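Long-range contacts in putative glucoamylase (Bacteroides uniformis, PDB 4GL3), which is a putative glucoamylase that probably hydrolyses glycosidic bonds in glucose-containing carbohydrates: residues A[101-106]-A[121-126]; A[127-132]-A[196-201]; A[162-167]-A[204-209]; A[172-177]-A[213-218]. One frame throughout, in Å; residues are numbered along the deposited sequence.

Contact 1 (A[101-106]-A[121-126])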
# COMPACT_ATOMS: atom_id res chain seq x y z
N TRP A 101 14.38 -0.59 7.51
CA TRP A 101 14.94 0.43 6.62
C TRP A 101 14.30 1.79 6.85
O TRP A 101 13.21 1.89 7.46
CB TRP A 101 14.77 -0.01 5.14
CG TRP A 101 15.30 -1.40 4.87
CD1 TRP A 101 16.58 -1.74 4.63
CD2 TRP A 101 14.54 -2.63 4.82
NE1 TRP A 101 16.68 -3.11 4.38
CE2 TRP A 101 15.43 -3.67 4.52
CE3 TRP A 101 13.20 -2.94 4.99
CZ2 TRP A 101 15.03 -4.97 4.42
CZ3 TRP A 101 12.79 -4.25 4.90
CH2 TRP A 101 13.69 -5.25 4.58
N ALA A 102 14.98 2.81 6.34
CA ALA A 102 14.46 4.16 6.19
C ALA A 102 13.31 4.24 5.14
O ALA A 102 13.07 3.30 4.38
CB ALA A 102 15.59 5.16 5.88
N HIS A 103 12.54 5.34 5.20
CA HIS A 103 11.49 5.62 4.22
C HIS A 103 12.15 5.73 2.83
O HIS A 103 11.70 5.09 1.88
CB HIS A 103 10.77 6.88 4.66
CG HIS A 103 9.58 7.29 3.83
ND1 HIS A 103 8.64 8.20 4.30
CD2 HIS A 103 9.20 6.97 2.57
CE1 HIS A 103 7.72 8.40 3.36
NE2 HIS A 103 8.04 7.67 2.30
N TRP A 104 13.19 6.55 2.72
CA TRP A 104 13.91 6.75 1.47
C TRP A 104 15.36 6.29 1.60
O TRP A 104 15.97 6.49 2.64
CB TRP A 104 13.93 8.23 1.10
CG TRP A 104 12.64 8.79 0.57
CD1 TRP A 104 11.54 8.11 0.22
CD2 TRP A 104 12.38 10.16 0.29
NE1 TRP A 104 10.58 8.97 -0.27
CE2 TRP A 104 11.07 10.24 -0.23
CE3 TRP A 104 13.12 11.34 0.43
CZ2 TRP A 104 10.47 11.44 -0.61
CZ3 TRP A 104 12.54 12.55 0.02
CH2 TRP A 104 11.22 12.58 -0.48
N MSE A 105 15.89 5.69 0.54
CA MSE A 105 17.31 5.41 0.40
C MSE A 105 17.78 5.65 -1.03
O MSE A 105 16.95 5.75 -1.99
CB MSE A 105 17.66 3.95 0.78
CG MSE A 105 16.99 2.90 -0.01
SE MSE A 105 17.68 1.08 0.30
CE MSE A 105 17.36 1.00 2.19
N ASN A 106 19.09 5.79 -1.17
CA ASN A 106 19.66 5.97 -2.47
C ASN A 106 19.55 4.63 -3.21
O ASN A 106 20.03 3.62 -2.71
CB ASN A 106 21.09 6.45 -2.33
CG ASN A 106 21.76 6.71 -3.64
OD1 ASN A 106 21.87 5.82 -4.50
ND2 ASN A 106 22.30 7.91 -3.79
N GLY A 121 16.28 7.66 10.20
CA GLY A 121 16.56 6.29 10.58
C GLY A 121 15.48 5.35 10.08
O GLY A 121 14.99 5.49 8.98
N ALA A 122 15.10 4.41 10.94
CA ALA A 122 14.06 3.45 10.65
C ALA A 122 12.70 4.16 10.47
O ALA A 122 12.37 5.12 11.20
CB ALA A 122 13.96 2.38 11.75
N ASP A 123 11.96 3.65 9.49
CA ASP A 123 10.51 3.91 9.32
C ASP A 123 9.83 2.55 9.27
O ASP A 123 9.99 1.77 8.27
CB ASP A 123 10.25 4.72 8.05
CG ASP A 123 8.78 5.03 7.84
OD1 ASP A 123 7.92 4.14 8.14
OD2 ASP A 123 8.49 6.17 7.46
N ILE A 124 9.14 2.18 10.35
CA ILE A 124 8.64 0.82 10.39
C ILE A 124 7.35 0.60 9.62
O ILE A 124 6.99 -0.57 9.37
CB ILE A 124 8.51 0.23 11.82
CG1 ILE A 124 7.34 0.83 12.60
CG2 ILE A 124 9.83 0.39 12.58
CD1 ILE A 124 7.10 0.02 13.90
N VAL A 125 6.65 1.68 9.27
CA VAL A 125 5.44 1.55 8.45
C VAL A 125 5.90 1.22 7.02
O VAL A 125 5.45 0.26 6.42
CB VAL A 125 4.54 2.81 8.49
CG1 VAL A 125 3.41 2.66 7.45
CG2 VAL A 125 4.00 3.05 9.93
N GLU A 126 6.86 1.98 6.52
CA GLU A 126 7.41 1.70 5.18
C GLU A 126 8.03 0.30 5.18
O GLU A 126 7.89 -0.49 4.23
CB GLU A 126 8.46 2.75 4.80
CG GLU A 126 7.91 4.16 4.76
CD GLU A 126 7.04 4.43 3.54
OE1 GLU A 126 7.38 3.88 2.46
OE2 GLU A 126 6.07 5.21 3.68
O HOH W 1 13.32 7.30 7.52
O HOH W 2 8.85 8.71 7.03

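Contact 2 (A[127-132]-A[196-201])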
# COMPACT_ATOMS: atom_id res chain seq x y z
N SER A 127 8.70 -0.05 6.26
CA SER A 127 9.36 -1.37 6.28
C SER A 127 8.32 -2.49 6.32
O SER A 127 8.53 -3.55 5.74
CB SER A 127 10.30 -1.50 7.49
OG SER A 127 11.44 -0.67 7.34
N ALA A 128 7.20 -2.25 7.02
CA ALA A 128 6.10 -3.22 7.10
C ALA A 128 5.49 -3.46 5.70
O ALA A 128 5.15 -4.58 5.36
CB ALA A 128 5.02 -2.76 8.10
N PHE A 129 5.35 -2.41 4.90
CA PHE A 129 4.84 -2.56 3.55
C PHE A 129 5.82 -3.35 2.69
O PHE A 129 5.42 -4.21 1.86
CB PHE A 129 4.50 -1.21 2.93
CG PHE A 129 3.44 -0.44 3.67
CD1 PHE A 129 2.36 -1.08 4.31
CD2 PHE A 129 3.48 0.94 3.67
CE1 PHE A 129 1.35 -0.33 4.95
CE2 PHE A 129 2.50 1.69 4.33
CZ PHE A 129 1.47 1.05 4.99
N MSE A 130 7.12 -3.15 2.93
CA MSE A 130 8.13 -3.98 2.25
C MSE A 130 7.96 -5.46 2.68
O MSE A 130 7.97 -6.34 1.82
CB MSE A 130 9.58 -3.48 2.46
CG MSE A 130 10.63 -4.47 1.95
SE MSE A 130 10.56 -4.68 0.04
CE MSE A 130 11.24 -2.98 -0.43
N PHE A 131 7.81 -5.73 3.98
CA PHE A 131 7.65 -7.12 4.45
C PHE A 131 6.34 -7.73 3.96
O PHE A 131 6.25 -8.91 3.72
CB PHE A 131 7.82 -7.23 5.97
CG PHE A 131 9.27 -7.26 6.41
CD1 PHE A 131 10.08 -8.29 6.05
CD2 PHE A 131 9.84 -6.19 7.08
CE1 PHE A 131 11.44 -8.31 6.35
CE2 PHE A 131 11.18 -6.20 7.43
CZ PHE A 131 11.98 -7.27 7.06
N GLU A 132 5.30 -6.92 3.83
CA GLU A 132 4.03 -7.41 3.24
C GLU A 132 4.31 -8.02 1.85
O GLU A 132 4.00 -9.19 1.58
CB GLU A 132 3.00 -6.25 3.21
CG GLU A 132 1.61 -6.64 2.71
CD GLU A 132 0.66 -5.44 2.68
OE1 GLU A 132 1.08 -4.28 2.94
OE2 GLU A 132 -0.52 -5.65 2.40
N CYS A 196 -1.91 1.87 8.73
CA CYS A 196 -0.80 1.11 9.33
C CYS A 196 -1.17 -0.21 10.03
O CYS A 196 -0.39 -0.70 10.82
CB CYS A 196 -0.15 2.01 10.36
SG CYS A 196 0.40 3.59 9.73
N HIS A 197 -2.36 -0.74 9.80
CA HIS A 197 -2.82 -1.96 10.50
C HIS A 197 -1.79 -3.10 10.46
O HIS A 197 -1.54 -3.83 11.48
CB HIS A 197 -4.16 -2.40 9.88
CG HIS A 197 -4.97 -3.33 10.72
ND1 HIS A 197 -6.11 -3.95 10.24
CD2 HIS A 197 -4.85 -3.72 12.02
CE1 HIS A 197 -6.64 -4.68 11.21
NE2 HIS A 197 -5.91 -4.54 12.30
N ILE A 198 -1.17 -3.24 9.30
CA ILE A 198 -0.26 -4.34 9.00
C ILE A 198 0.99 -4.32 9.89
O ILE A 198 1.62 -5.38 10.11
CB ILE A 198 0.16 -4.35 7.49
CG1 ILE A 198 0.77 -5.68 7.08
CG2 ILE A 198 1.17 -3.26 7.16
CD1 ILE A 198 -0.22 -6.75 6.85
N VAL A 199 1.36 -3.14 10.38
CA VAL A 199 2.47 -3.06 11.29
C VAL A 199 2.22 -3.89 12.56
O VAL A 199 3.13 -4.58 13.04
CB VAL A 199 2.80 -1.58 11.68
CG1 VAL A 199 4.04 -1.54 12.57
CG2 VAL A 199 2.99 -0.75 10.40
N TYR A 200 1.01 -3.81 13.11
CA TYR A 200 0.66 -4.58 14.31
C TYR A 200 0.50 -6.06 14.01
O TYR A 200 0.93 -6.89 14.82
CB TYR A 200 -0.62 -4.05 14.97
CG TYR A 200 -0.37 -2.76 15.72
CD1 TYR A 200 -0.37 -1.51 15.06
CD2 TYR A 200 -0.07 -2.77 17.08
CE1 TYR A 200 -0.08 -0.33 15.75
CE2 TYR A 200 0.21 -1.59 17.77
CZ TYR A 200 0.21 -0.37 17.12
OH TYR A 200 0.48 0.81 17.84
N ILE A 201 -0.08 -6.39 12.85
CA ILE A 201 -0.21 -7.80 12.45
C ILE A 201 1.17 -8.46 12.28
O ILE A 201 1.39 -9.53 12.80
CB ILE A 201 -1.02 -7.99 11.13
CG1 ILE A 201 -2.41 -7.34 11.15
CG2 ILE A 201 -1.09 -9.46 10.71
CD1 ILE A 201 -3.17 -7.55 12.37

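Contact 3 (A[162-167]-A[204-209])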
# COMPACT_ATOMS: atom_id res chain seq x y z
N ALA A 162 13.85 -8.55 11.69
CA ALA A 162 13.05 -7.33 11.84
C ALA A 162 12.58 -7.25 13.30
O ALA A 162 11.75 -8.06 13.71
CB ALA A 162 11.86 -7.30 10.90
N GLU A 163 13.10 -6.26 14.06
CA GLU A 163 12.90 -6.18 15.53
C GLU A 163 11.65 -5.38 15.92
O GLU A 163 11.73 -4.29 16.51
CB GLU A 163 14.13 -5.59 16.22
CG GLU A 163 15.41 -6.42 16.11
CD GLU A 163 16.62 -5.59 16.52
OE1 GLU A 163 16.56 -4.93 17.60
OE2 GLU A 163 17.58 -5.55 15.74
N TRP A 164 10.48 -5.92 15.60
CA TRP A 164 9.21 -5.19 15.84
C TRP A 164 9.11 -4.70 17.30
O TRP A 164 8.76 -3.53 17.54
CB TRP A 164 8.00 -6.08 15.47
CG TRP A 164 8.11 -6.58 14.06
CD1 TRP A 164 8.51 -7.80 13.67
CD2 TRP A 164 7.85 -5.83 12.87
NE1 TRP A 164 8.57 -7.87 12.29
CE2 TRP A 164 8.15 -6.67 11.78
CE3 TRP A 164 7.42 -4.51 12.62
CZ2 TRP A 164 8.05 -6.24 10.44
CZ3 TRP A 164 7.32 -4.07 11.31
CH2 TRP A 164 7.64 -4.93 10.22
N ASN A 165 9.41 -5.57 18.24
CA ASN A 165 9.16 -5.22 19.64
C ASN A 165 10.05 -4.12 20.17
O ASN A 165 9.66 -3.43 21.11
CB ASN A 165 9.18 -6.41 20.59
CG ASN A 165 8.51 -6.08 21.92
OD1 ASN A 165 7.36 -5.69 21.94
ND2 ASN A 165 9.24 -6.26 23.03
N PHE A 166 11.23 -3.91 19.55
CA PHE A 166 12.07 -2.75 19.89
C PHE A 166 11.28 -1.44 19.78
O PHE A 166 11.50 -0.53 20.56
CB PHE A 166 13.29 -2.73 18.96
CG PHE A 166 14.19 -1.53 19.15
CD1 PHE A 166 15.06 -1.47 20.25
CD2 PHE A 166 14.10 -0.45 18.30
CE1 PHE A 166 15.88 -0.38 20.42
CE2 PHE A 166 14.91 0.66 18.49
CZ PHE A 166 15.81 0.66 19.53
N PHE A 167 10.37 -1.36 18.80
CA PHE A 167 9.65 -0.15 18.50
C PHE A 167 8.48 0.14 19.42
O PHE A 167 7.77 1.16 19.24
CB PHE A 167 9.28 -0.09 16.99
CG PHE A 167 10.48 -0.02 16.12
CD1 PHE A 167 11.17 -1.17 15.75
CD2 PHE A 167 11.01 1.20 15.75
CE1 PHE A 167 12.35 -1.08 15.02
CE2 PHE A 167 12.12 1.29 14.97
CZ PHE A 167 12.80 0.14 14.60
N ALA A 204 2.86 -8.92 15.62
CA ALA A 204 2.28 -10.05 16.37
C ALA A 204 2.74 -11.38 15.78
O ALA A 204 2.74 -12.39 16.50
CB ALA A 204 0.74 -10.00 16.35
N SER A 205 3.09 -11.36 14.48
CA SER A 205 3.46 -12.56 13.72
C SER A 205 4.93 -12.96 13.84
O SER A 205 5.31 -14.09 13.50
CB SER A 205 3.14 -12.38 12.22
OG SER A 205 1.78 -12.05 11.98
N SER A 206 5.77 -12.06 14.30
CA SER A 206 7.24 -12.30 14.34
C SER A 206 7.62 -13.55 15.11
O SER A 206 7.16 -13.74 16.25
CB SER A 206 7.97 -11.10 14.96
OG SER A 206 9.38 -11.30 14.95
N PRO A 207 8.47 -14.41 14.52
CA PRO A 207 8.95 -15.56 15.26
C PRO A 207 10.07 -15.21 16.25
O PRO A 207 10.45 -16.05 17.04
CB PRO A 207 9.52 -16.47 14.16
CG PRO A 207 10.00 -15.50 13.13
CD PRO A 207 8.92 -14.45 13.11
N THR A 208 10.59 -13.98 16.20
CA THR A 208 11.82 -13.65 16.91
C THR A 208 11.70 -12.43 17.80
O THR A 208 12.27 -12.43 18.85
CB THR A 208 12.92 -13.39 15.87
OG1 THR A 208 12.36 -12.60 14.82
CG2 THR A 208 13.46 -14.75 15.28
N TYR A 209 10.96 -11.41 17.39
CA TYR A 209 10.80 -10.17 18.18
C TYR A 209 9.32 -9.74 18.21
O TYR A 209 8.98 -8.64 17.81
CB TYR A 209 11.63 -9.07 17.52
CG TYR A 209 13.08 -9.38 17.43
CD1 TYR A 209 13.92 -9.19 18.55
CD2 TYR A 209 13.65 -9.89 16.24
CE1 TYR A 209 15.28 -9.49 18.49
CE2 TYR A 209 15.01 -10.20 16.18
CZ TYR A 209 15.82 -9.98 17.29
OH TYR A 209 17.15 -10.29 17.25
O HOH W 3 10.25 -10.21 12.73

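Contact 4 (A[172-177]-A[213-218])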
# COMPACT_ATOMS: atom_id res chain seq x y z
N ASP A 172 2.75 -0.31 25.65
CA ASP A 172 1.64 -0.94 24.96
C ASP A 172 1.18 -0.14 23.71
O ASP A 172 -0.01 0.16 23.55
CB ASP A 172 0.48 -1.13 25.95
CG ASP A 172 0.74 -2.24 26.96
OD1 ASP A 172 1.29 -3.27 26.56
OD2 ASP A 172 0.38 -2.07 28.15
N VAL A 173 2.10 0.13 22.80
CA VAL A 173 1.81 0.81 21.55
C VAL A 173 3.12 0.68 20.75
O VAL A 173 4.18 0.36 21.29
CB VAL A 173 1.47 2.31 21.81
CG1 VAL A 173 2.70 3.04 22.34
CG2 VAL A 173 0.92 3.02 20.58
N MSE A 174 3.03 0.91 19.45
CA MSE A 174 4.22 0.89 18.57
C MSE A 174 4.46 2.29 18.04
O MSE A 174 3.51 3.06 17.87
CB MSE A 174 4.06 -0.10 17.39
CG MSE A 174 3.92 -1.54 17.84
SE MSE A 174 3.49 -2.73 16.36
CE MSE A 174 5.33 -3.04 15.77
N TYR A 175 5.75 2.62 17.87
CA TYR A 175 6.22 3.90 17.39
C TYR A 175 6.67 3.74 15.94
O TYR A 175 7.25 2.71 15.57
CB TYR A 175 7.36 4.45 18.30
CG TYR A 175 6.82 4.93 19.62
CD1 TYR A 175 6.59 4.02 20.68
CD2 TYR A 175 6.49 6.28 19.81
CE1 TYR A 175 6.06 4.45 21.88
CE2 TYR A 175 5.93 6.72 21.00
CZ TYR A 175 5.72 5.81 22.04
OH TYR A 175 5.15 6.23 23.22
N TRP A 176 6.43 4.80 15.17
CA TRP A 176 6.61 4.84 13.72
C TRP A 176 8.11 4.86 13.33
O TRP A 176 8.47 4.21 12.36
CB TRP A 176 5.87 6.06 13.14
CG TRP A 176 5.62 6.11 11.65
CD1 TRP A 176 6.54 6.00 10.62
CD2 TRP A 176 4.37 6.34 11.03
NE1 TRP A 176 5.92 6.14 9.41
CE2 TRP A 176 4.58 6.34 9.63
CE3 TRP A 176 3.09 6.57 11.52
CZ2 TRP A 176 3.54 6.50 8.71
CZ3 TRP A 176 2.04 6.76 10.60
CH2 TRP A 176 2.28 6.72 9.21
N HIS A 177 8.95 5.57 14.09
CA HIS A 177 10.32 5.86 13.72
C HIS A 177 11.28 5.56 14.89
O HIS A 177 10.89 5.50 16.08
CB HIS A 177 10.53 7.33 13.36
CG HIS A 177 9.44 7.95 12.54
ND1 HIS A 177 8.32 8.52 13.10
CD2 HIS A 177 9.37 8.20 11.20
CE1 HIS A 177 7.58 9.05 12.13
NE2 HIS A 177 8.19 8.85 10.97
N GLU A 213 0.17 -8.98 23.02
CA GLU A 213 -1.19 -8.72 22.53
C GLU A 213 -1.70 -7.38 22.98
O GLU A 213 -2.41 -6.70 22.22
CB GLU A 213 -2.16 -9.82 23.02
CG GLU A 213 -1.85 -11.17 22.41
CD GLU A 213 -2.50 -12.31 23.16
OE1 GLU A 213 -3.64 -12.09 23.66
OE2 GLU A 213 -1.88 -13.40 23.26
N SER A 214 -1.37 -7.01 24.20
CA SER A 214 -1.82 -5.75 24.77
C SER A 214 -1.31 -4.51 23.97
O SER A 214 -1.93 -3.43 24.02
CB SER A 214 -1.39 -5.68 26.24
OG SER A 214 0.06 -5.62 26.26
N VAL A 215 -0.23 -4.67 23.20
CA VAL A 215 0.29 -3.62 22.33
C VAL A 215 -0.77 -3.31 21.26
O VAL A 215 -1.00 -2.13 20.92
CB VAL A 215 1.67 -4.02 21.73
CG1 VAL A 215 2.14 -3.11 20.58
CG2 VAL A 215 2.76 -4.11 22.82
N TYR A 216 -1.40 -4.35 20.72
CA TYR A 216 -2.47 -4.16 19.74
C TYR A 216 -3.73 -3.58 20.41
O TYR A 216 -4.26 -2.56 19.98
CB TYR A 216 -2.83 -5.50 19.08
CG TYR A 216 -3.88 -5.45 18.01
CD1 TYR A 216 -3.66 -4.76 16.85
CD2 TYR A 216 -5.07 -6.14 18.15
CE1 TYR A 216 -4.59 -4.74 15.85
CE2 TYR A 216 -6.02 -6.12 17.16
CZ TYR A 216 -5.78 -5.42 16.01
OH TYR A 216 -6.73 -5.39 15.00
N HIS A 217 -4.21 -4.24 21.46
CA HIS A 217 -5.50 -3.86 22.05
C HIS A 217 -5.50 -2.49 22.74
O HIS A 217 -6.49 -1.76 22.65
CB HIS A 217 -6.01 -4.97 22.98
CG HIS A 217 -6.29 -6.25 22.25
ND1 HIS A 217 -7.31 -6.36 21.32
CD2 HIS A 217 -5.65 -7.44 22.26
CE1 HIS A 217 -7.30 -7.59 20.83
NE2 HIS A 217 -6.32 -8.27 21.38
N LYS A 218 -4.40 -2.11 23.39
CA LYS A 218 -4.30 -0.78 24.04
C LYS A 218 -3.68 0.31 23.19
O LYS A 218 -4.00 1.46 23.35
CB LYS A 218 -3.48 -0.89 25.32
CG LYS A 218 -4.16 -1.74 26.36
CD LYS A 218 -3.27 -1.76 27.60
CE LYS A 218 -3.99 -2.27 28.83
NZ LYS A 218 -3.85 -3.76 28.87

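Contact 1 (A[101-106]-A[121-126])
The imidazole of His-103 carries the carboxylate of Glu-126 on one face, the two planes being only 8° apart. OE2 of Glu-126 lies 3.4 Å from His-103 NE2, but over the ring and offset toward its rim, at an angle that rules out a hydrogen bond: this is stacking of flat groups. Glu-126 CG covers the same ring as a CH-pi contact, 3.9 Å from the centroid. At the edge, in the ring plane, a water sits 2.8 Å from His-103 ND1 and bridges to Asp-123 OD2, whose carboxylate stands nearly perpendicular to the imidazole. With a leucine in place of His-103 this bridging water would probably lose one of its holders and the Glu-126 carboxylate its flat partner. The other oxygen of Asp-123 is used within its own segment: with CG anti to the backbone N (chi1 -179°), OD1 receives Glu-126 N at 2.9 Å and, weakly, Val-125 N, an N-cap on the helix that follows. The backbones are joined by Asp-123 N to Trp-101 O, 3.0 Å and almost straight at 177°, and by a CA-H...O contact from Ala-102 CA to Gly-121 O at 3.1 Å. A second water links His-103 N to Gly-121 O. Glu-126 is further held by Gly-55 N through OE1, and OE2 is hydrogen-bonded to a Tris molecule, probably from the crystallisation liquor, while Phe-115 also stacks with His-103. The contact thus sets the entry to strand 104-106, the middle strand of a three-stranded antiparallel sheet, against short strand 122-123 and the capped start of helix 124-140.

Contact 2 (A[127-132]-A[196-201])
Ala-128 and Phe-129 of helix 124-140 meet Ile-198 and Val-199 of helix 197-205 in a helix-helix packing consistent with the helical barrel of six-hairpin glycosidases. The local axes approach to 9.2 Å at a crossing angle of 70°, too steep for the helices to run along each other for more than a short way. Contact is accordingly confined to a few side chains. The tight part is formed by Ala-128 and Phe-129. Ala-128 CB lies 3.7 Å from Val-199 CG2 and 4.0 Å from Ile-198 CG2; the CA atoms of Ala-128 and Val-199, 5.5 Å apart, show how a methyl-sized side chain lets the backbones come close. The Val-199 torsion (chi1 -176°) places CG2 anti to the carbonyl carbon, and this is the branch that meets Ala-128. No hydrogen bond crosses between the segments, so van der Waals contact does all the work. A Tris molecule, probably from the crystallisation liquor, lies about 4 Å from the side chain of Phe-129 at the nearest atoms and may mark a pocket there, although every residue that touches across the contact is buried. The looser part lies toward Glu-132. Its extended chain brings OE1 no nearer than 4.3 Å to Ile-198 CG2, an approach without a polar component; the strong partner of this carboxylate is Gly-258 N, bonded to OE2. In the tight part, by contrast, the Phe-129 ring crosses the isoleucine side chain obliquely, its CE1 3.7 Å from Ile-198 CG2, the same methyl that also meets Ala-128.

Contact 3 (A[162-167]-A[204-209])
Ala-162 opens the contact through its carbonyl: O takes a bond of 2.8 Å from a water that in turn accepts from Ser-206 OG at 2.6 Å. The same carbonyl comes near Tyr-209 CD2. Glu-163, the centre of an inverse gamma turn, lays its side chain along Tyr-209. Its CG stands 3.6 Å from the ring centroid and just 5° off the normal, a CH-pi contact over the centre of the face, while OE1 goes on to His-98 ND1. At Trp-164 the indole presents CD1 to Ser-206 CB, 3.6 Å away, and Ser-206 OG lies in the indole plane at its edge. Asn-165 adds a weak bond from its backbone N to Tyr-209 O, 3.1 Å long and bent to 134°. The opposing loop owes its shape to Ser-206, just past helix 197-205. With OG anti to the backbone N (chi1 -178°), it accepts Thr-208 N at 3.2 Å and Tyr-209 N at 2.9 Å, an ST turn and an ST motif sharing one oxygen. That hydroxyl therefore receives two N-H groups and gives its own proton to the water, which implies that its rotation is fixed. Tyr-209, largely exposed, is set by this turn against the aliphatic part of Glu-163, so the contact combines a polar, water-bridged centre with an apolar ring cover at the surface.

Contact 4 (A[172-177]-A[213-218])
Asp-172 and Ser-214 meet through two first torsions: the aspartate CG is anti to its carbonyl carbon (chi1 -73°), and the serine OG lies between the backbone N and the carbonyl carbon (chi1 66°). Together they bring Ser-214 OG to 2.7 Å from Asp-172 OD1, with the hydroxyl as donor. The approach is from above the carboxylate, 52° out of its plane. The other oxygen, OD2, is 3.7 Å from Lys-218 CD, and the two side chains run side by side in the same direction. Their charged ends do not touch, since Lys-218 NZ stays 4.6 Å from Asp-172 OD2; the two opposite charges are probably near enough to attract each other weakly, without forming a salt bridge. Asp-172 belongs to irregular segment 172-177, which leads into strand 177-178 and passes alongside helix 213-220, the helix of Ser-214 and Lys-218, where residues 215-218 make a wider pi-type turn. The backbones come closest at Asp-172 and Val-215, whose CA atoms are 4.0 Å apart. An alanine in place of Asp-172 has no carboxylate, which is likely to leave the Ser-214 hydroxyl without this acceptor and Lys-218 without its nearby opposite charge. Deeper in, the contact turns apolar. Val-215 CG1 reaches Met-174 CG at 3.6 Å, the selenomethionine chain crossing the valine at about a right angle, and the same methyl is 3.9 Å from the backbone C of Val-173. Tyr-200 of helix 197-205 packs on both Val-173 and Val-215, and its OH is hydrogen-bonded to Met-174 N.

In the fold
From the N terminus, contact 1 closes the short loop 107-120, which carries strand 112-113, before the others open. Contact 2 then closes residues 133-195, contact 3 residues 168-203 and contact 4 residues 178-212; these three cross one another, so none nests inside another. Contact 2 continues on helix 124-140, which contact 1 begins, and shares helix 197-205 with contact 3. Contacts 3 and 4 tie the loop between helix 146-161 and strand 177-178 to the end of helix 197-205 and to helix 213-220. Phe-131 packs on Ala-162 between contacts 2 and 3, Phe-167 O bonds Tyr-175 N between contacts 3 and 4, and Ile-124 N bonds Trp-176 O, joining contact 4 to contact 1.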